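PDB 4QTO: betaine aldehyde dehydrogenase from Staphylococcus aureus subsp. aureus COL, which probably catalyses the NAD-dependent oxidation of betaine aldehyde to glycine betaine, working as a tetramer of the aldehyde dehydrogenase family. Local coordinates for residues D135-N138 / V139-F143; I488-L492 / G493-L497. One frame throughout, in Å; residues are numbered along the deposited sequence.

Contact 1. Residues D135-N138 / V139-F143; sequences DIHN and VFMYF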
loop_
_atom_site.group_PDB
_atom_site.type_symbol
_atom_site.label_atom_id
_atom_site.label_comp_id
_atom_site.label_asym_id
_atom_site.label_seq_id
_atom_site.Cartn_x
_atom_site.Cartn_y
_atom_site.Cartn_z
ATOM N N ASP A 135 8.270 -26.095 1.565
ATOM C CA ASP A 135 8.124 -24.752 2.068
ATOM C C ASP A 135 9.282 -23.824 1.637
ATOM O O ASP A 135 9.080 -22.657 1.282
ATOM C CB ASP A 135 8.007 -24.821 3.566
ATOM C CG ASP A 135 7.353 -23.647 4.110
ATOM O OD1 ASP A 135 6.415 -23.131 3.436
ATOM O OD2 ASP A 135 7.745 -23.272 5.224
ATOM N N ILE A 136 10.510 -24.337 1.689
ATOM C CA ILE A 136 11.687 -23.585 1.299
ATOM C C ILE A 136 11.607 -23.145 -0.169
ATOM O O ILE A 136 11.894 -22.007 -0.501
ATOM C CB ILE A 136 12.974 -24.360 1.605
ATOM C CG1 ILE A 136 13.117 -24.472 3.133
ATOM C CG2 ILE A 136 14.185 -23.706 0.992
ATOM C CD1 ILE A 136 13.997 -25.604 3.567
ATOM N N HIS A 137 11.177 -24.055 -1.041
ATOM C CA HIS A 137 10.954 -23.686 -2.427
ATOM C C HIS A 137 9.968 -22.504 -2.507
ATOM O O HIS A 137 10.205 -21.525 -3.247
ATOM C CB HIS A 137 10.372 -24.880 -3.215
ATOM C CG HIS A 137 9.911 -24.527 -4.597
ATOM N ND1 HIS A 137 10.779 -24.330 -5.639
ATOM C CD2 HIS A 137 8.670 -24.304 -5.091
ATOM C CE1 HIS A 137 10.090 -24.036 -6.735
ATOM N NE2 HIS A 137 8.806 -24.054 -6.436
ATOM N N ASN A 138 8.865 -22.590 -1.761
ATOM C CA ASN A 138 7.867 -21.535 -1.765
ATOM C C ASN A 138 8.346 -20.215 -1.158
ATOM O O ASN A 138 7.926 -19.158 -1.603
ATOM C CB ASN A 138 6.577 -22.001 -1.147
ATOM C CG ASN A 138 5.842 -22.974 -2.051
ATOM O OD1 ASN A 138 5.920 -22.842 -3.302
ATOM N ND2 ASN A 138 5.087 -23.892 -1.467
ATOM N N VAL A 139 9.240 -20.264 -0.162
ATOM C CA VAL A 139 9.810 -19.043 0.385
ATOM C C VAL A 139 10.640 -18.307 -0.668
ATOM O O VAL A 139 10.491 -17.110 -0.933
ATOM C CB VAL A 139 10.646 -19.362 1.634
ATOM C CG1 VAL A 139 11.529 -18.175 2.064
ATOM C CG2 VAL A 139 9.752 -19.788 2.778
ATOM N N PHE A 140 11.558 -19.030 -1.291
ATOM C CA PHE A 140 12.352 -18.425 -2.347
ATOM C C PHE A 140 11.467 -17.911 -3.489
ATOM O O PHE A 140 11.700 -16.827 -4.004
ATOM C CB PHE A 140 13.470 -19.343 -2.895
ATOM C CG PHE A 140 14.672 -19.483 -1.969
ATOM C CD1 PHE A 140 15.608 -18.474 -1.900
ATOM C CD2 PHE A 140 14.891 -20.633 -1.250
ATOM C CE1 PHE A 140 16.725 -18.575 -1.075
ATOM C CE2 PHE A 140 16.023 -20.740 -0.426
ATOM C CZ PHE A 140 16.937 -19.713 -0.346
ATOM N N MET A 141 10.457 -18.691 -3.873
ATOM C CA MET A 141 9.602 -18.274 -4.995
ATOM C C MET A 141 8.814 -17.023 -4.649
ATOM O O MET A 141 8.652 -16.141 -5.499
ATOM C CB MET A 141 8.655 -19.378 -5.435
ATOM C CG MET A 141 8.006 -19.096 -6.784
ATOM S SD MET A 141 9.191 -19.062 -8.148
ATOM C CE MET A 141 9.656 -20.813 -8.088
ATOM N N TYR A 142 8.350 -16.923 -3.403
ATOM C CA TYR A 142 7.600 -15.757 -2.945
ATOM C C TYR A 142 8.440 -14.475 -3.038
ATOM O O TYR A 142 8.011 -13.485 -3.642
ATOM C CB TYR A 142 7.130 -15.938 -1.488
ATOM C CG TYR A 142 6.450 -14.699 -0.929
ATOM C CD1 TYR A 142 5.102 -14.436 -1.191
ATOM C CD2 TYR A 142 7.163 -13.772 -0.154
ATOM C CE1 TYR A 142 4.482 -13.291 -0.679
ATOM C CE2 TYR A 142 6.562 -12.636 0.319
ATOM C CZ TYR A 142 5.230 -12.399 0.069
ATOM O OH TYR A 142 4.628 -11.266 0.592
ATOM N N PHE A 143 9.654 -14.523 -2.482
ATOM C CA PHE A 143 10.547 -13.374 -2.507
ATOM C C PHE A 143 11.047 -13.038 -3.916
ATOM O O PHE A 143 11.236 -11.869 -4.230
ATOM C CB PHE A 143 11.674 -13.520 -1.490
ATOM C CG PHE A 143 11.199 -13.284 -0.094
ATOM C CD1 PHE A 143 10.837 -12.016 0.311
ATOM C CD2 PHE A 143 11.041 -14.331 0.812
ATOM C CE1 PHE A 143 10.342 -11.774 1.594
ATOM C CE2 PHE A 143 10.573 -14.095 2.082
ATOM C CZ PHE A 143 10.221 -12.815 2.483
#
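Ile136 and Phe140 lie side by side one helical turn apart, and their touching atoms are the methyl CG2 of Ile136 and the ring atom CE2 of Phe140, 3.8 Å apart. Phe140 carries CG beside its own backbone N (chi1 -75°), which leans the ring back toward the preceding turn; its CD2 comes 3.4 Å from Ile136 O. That carbonyl accepts the amide of Phe140, N to O 3.1 Å and almost straight at 177°. This is the packed side of the helix: Leu184 and Ser188 of helix 183-197 close over Ile136 and Phe140, while Ile103 and Ala104 of helix 93-109 meet the Phe140 ring. Val139 is buried as well, its CG2 tucked 3.3 Å from Asp135 O. So is His137, fixed through ND1, which is bonded to Ala104 O. Tyr142 N bonds to Asn138 O at 2.9 Å, and Tyr142 CD2 sits over the ring of Phe143, 3.9 Å above its plane; both aromatic residues are buried.

Asn138 and Met141 lie on the looser, partly exposed side, facing Glu94, Lys98 and Arg101 of the second subunit. Asn138 is held at OD1 by Lys98 NZ of that subunit. Met141 is modelled in two conformers, one of which brings CE beside the His137 ring, so that touch is doubtful. Asp135 stands at the border, its side chain against Leu185 and Tyr474. The whole is an alpha helix with i to i+4 packing, wedged between helices 93-109 and 183-197 of its own chain and bordering a neighbouring subunit.

Contact 2. Residues I488-L492 / G493-L497; sequences IGREL and GKEGL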
loop_
_atom_site.group_PDB
_atom_site.type_symbol
_atom_site.label_atom_id
_atom_site.label_comp_id
_atom_site.label_asym_id
_atom_site.label_seq_id
_atom_site.Cartn_x
_atom_site.Cartn_y
_atom_site.Cartn_z
ATOM N N ILE A 488 12.287 -9.133 17.982
ATOM C CA ILE A 488 12.176 -7.798 17.416
ATOM C C ILE A 488 12.068 -8.006 15.909
ATOM O O ILE A 488 12.906 -8.688 15.301
ATOM C CB ILE A 488 13.381 -6.902 17.762
ATOM C CG1 ILE A 488 13.366 -6.588 19.269
ATOM C CG2 ILE A 488 13.373 -5.611 16.944
ATOM C CD1 ILE A 488 14.561 -5.834 19.765
ATOM N N GLY A 489 11.073 -7.370 15.304
ATOM C CA GLY A 489 10.906 -7.434 13.861
ATOM C C GLY A 489 10.107 -8.635 13.374
ATOM O O GLY A 489 9.517 -9.390 14.140
ATOM N N ARG A 490 10.096 -8.776 12.043
ATOM C CA ARG A 490 9.368 -9.854 11.440
ATOM C C ARG A 490 10.180 -10.483 10.299
ATOM O O ARG A 490 10.989 -9.821 9.655
ATOM C CB ARG A 490 8.034 -9.370 10.819
ATOM C CG ARG A 490 6.961 -8.947 11.800
ATOM C CD ARG A 490 6.430 -10.114 12.581
ATOM N NE ARG A 490 5.365 -9.802 13.521
ATOM C CZ ARG A 490 5.579 -9.329 14.759
ATOM N NH1 ARG A 490 6.822 -9.087 15.191
ATOM N NH2 ARG A 490 4.572 -9.112 15.567
ATOM N N GLU A 491 9.929 -11.760 10.083
ATOM C CA GLU A 491 10.412 -12.485 8.922
ATOM C C GLU A 491 9.205 -12.919 8.113
ATOM O O GLU A 491 8.087 -13.044 8.652
ATOM C CB GLU A 491 11.288 -13.644 9.304
ATOM C CG GLU A 491 12.610 -13.122 9.869
ATOM C CD GLU A 491 13.670 -14.197 10.081
ATOM O OE1 GLU A 491 13.341 -15.319 10.437
ATOM O OE2 GLU A 491 14.842 -13.881 9.903
ATOM N N LEU A 492 9.430 -13.163 6.836
ATOM C CA LEU A 492 8.371 -13.513 5.856
ATOM C C LEU A 492 7.430 -12.319 5.552
ATOM O O LEU A 492 7.379 -11.310 6.258
ATOM C CB LEU A 492 7.541 -14.749 6.265
ATOM C CG LEU A 492 8.379 -15.986 6.602
ATOM C CD1 LEU A 492 7.453 -17.127 6.979
ATOM C CD2 LEU A 492 9.325 -16.363 5.467
ATOM N N GLY A 493 6.715 -12.465 4.441
ATOM C CA GLY A 493 5.802 -11.432 3.973
ATOM C C GLY A 493 6.481 -10.149 3.559
ATOM O O GLY A 493 7.708 -10.047 3.469
ATOM N N LYS A 494 5.656 -9.141 3.261
ATOM C CA LYS A 494 6.193 -7.860 2.867
ATOM C C LYS A 494 6.972 -7.210 3.993
ATOM O O LYS A 494 8.013 -6.592 3.750
ATOM C CB LYS A 494 5.059 -6.962 2.354
ATOM C CG LYS A 494 4.443 -7.497 1.058
ATOM C CD LYS A 494 3.350 -6.604 0.525
ATOM C CE LYS A 494 2.733 -7.232 -0.726
ATOM N NZ LYS A 494 1.724 -6.330 -1.380
ATOM N N GLU A 495 6.522 -7.399 5.237
ATOM C CA GLU A 495 7.216 -6.861 6.379
ATOM C C GLU A 495 8.610 -7.503 6.530
ATOM O O GLU A 495 9.582 -6.853 6.922
ATOM C CB GLU A 495 6.340 -7.039 7.633
ATOM C CG GLU A 495 6.688 -6.173 8.811
ATOM C CD GLU A 495 5.603 -6.163 9.901
ATOM O OE1 GLU A 495 5.915 -5.704 11.013
ATOM O OE2 GLU A 495 4.472 -6.607 9.619
ATOM N N GLY A 496 8.728 -8.780 6.230
ATOM C CA GLY A 496 10.015 -9.461 6.273
ATOM C C GLY A 496 10.986 -8.848 5.274
ATOM O O GLY A 496 12.185 -8.679 5.549
ATOM N N LEU A 497 10.500 -8.564 4.079
ATOM C CA LEU A 497 11.333 -7.930 3.043
ATOM C C LEU A 497 11.824 -6.553 3.547
ATOM O O LEU A 497 12.963 -6.170 3.312
ATOM C CB LEU A 497 10.525 -7.716 1.742
ATOM C CG LEU A 497 11.353 -7.187 0.572
ATOM C CD1 LEU A 497 11.955 -8.340 -0.185
ATOM C CD2 LEU A 497 10.492 -6.361 -0.371
HETATM O O HOH W 1 13.076 -10.438 7.527
#
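Arg490 and Glu495 meet through the aliphatic root of the arginine: Arg490 CG lies 3.5 Å from Glu495 OE1, and the two side chains cross obliquely. Their charged ends stay apart, with Arg490 NE 4.8 Å from Glu495 OE1, although the guanidinium and carboxylate planes are only 13° off parallel. The arginine chain bends at chi2 (-68°) and turns back, letting NH1 give a bond to Gly489 O at 2.9 Å that lies in the guanidinium plane. Beside this pair the backbone closes up at Gly496, whose CA-H points at Arg490 O, with CA and O 3.5 Å apart; having no side chain, the glycine can pass close to the Glu491-Leu492 peptide. A water donates to both Arg490 O and Gly496 O. Gly496 N reaches Leu492 O at 2.9 Å, a bent i to i+4 bond (131° at H), its donor above the carbonyl plane, that ties the loop into helix 493-498. This helix leads into strand 501-509, which pairs antiparallel with strand 162-177, as in the oligomerisation region of aldehyde dehydrogenases. Further out, Ser503 of the third subunit takes Arg490 NH2 on O and pairs through OG with Glu495 OE2. Glu499 OE2 accepts Arg490 N, while Glu491 salt-bridges Lys190.

Contact 1 comes first along the chain, on helix 126-146; contact 2 follows some 345 residues later, where the loop after strand 487-488 runs into helix 493-498. Their centres are nevertheless about 14 Å apart and the two touch directly: Tyr142 OH lies 3.6 Å from Gly493 CA, and Phe143 CD1 packs 3.9 Å from Leu497 CD1. Both also rest on helix 183-197, so the three helices pack against one another as a cluster. Contact 1 faces the second subunit, while contact 2 touches the second, through Lys494 on its Lys149, and the third, placing this cluster close to two subunit interfaces of the tetramer.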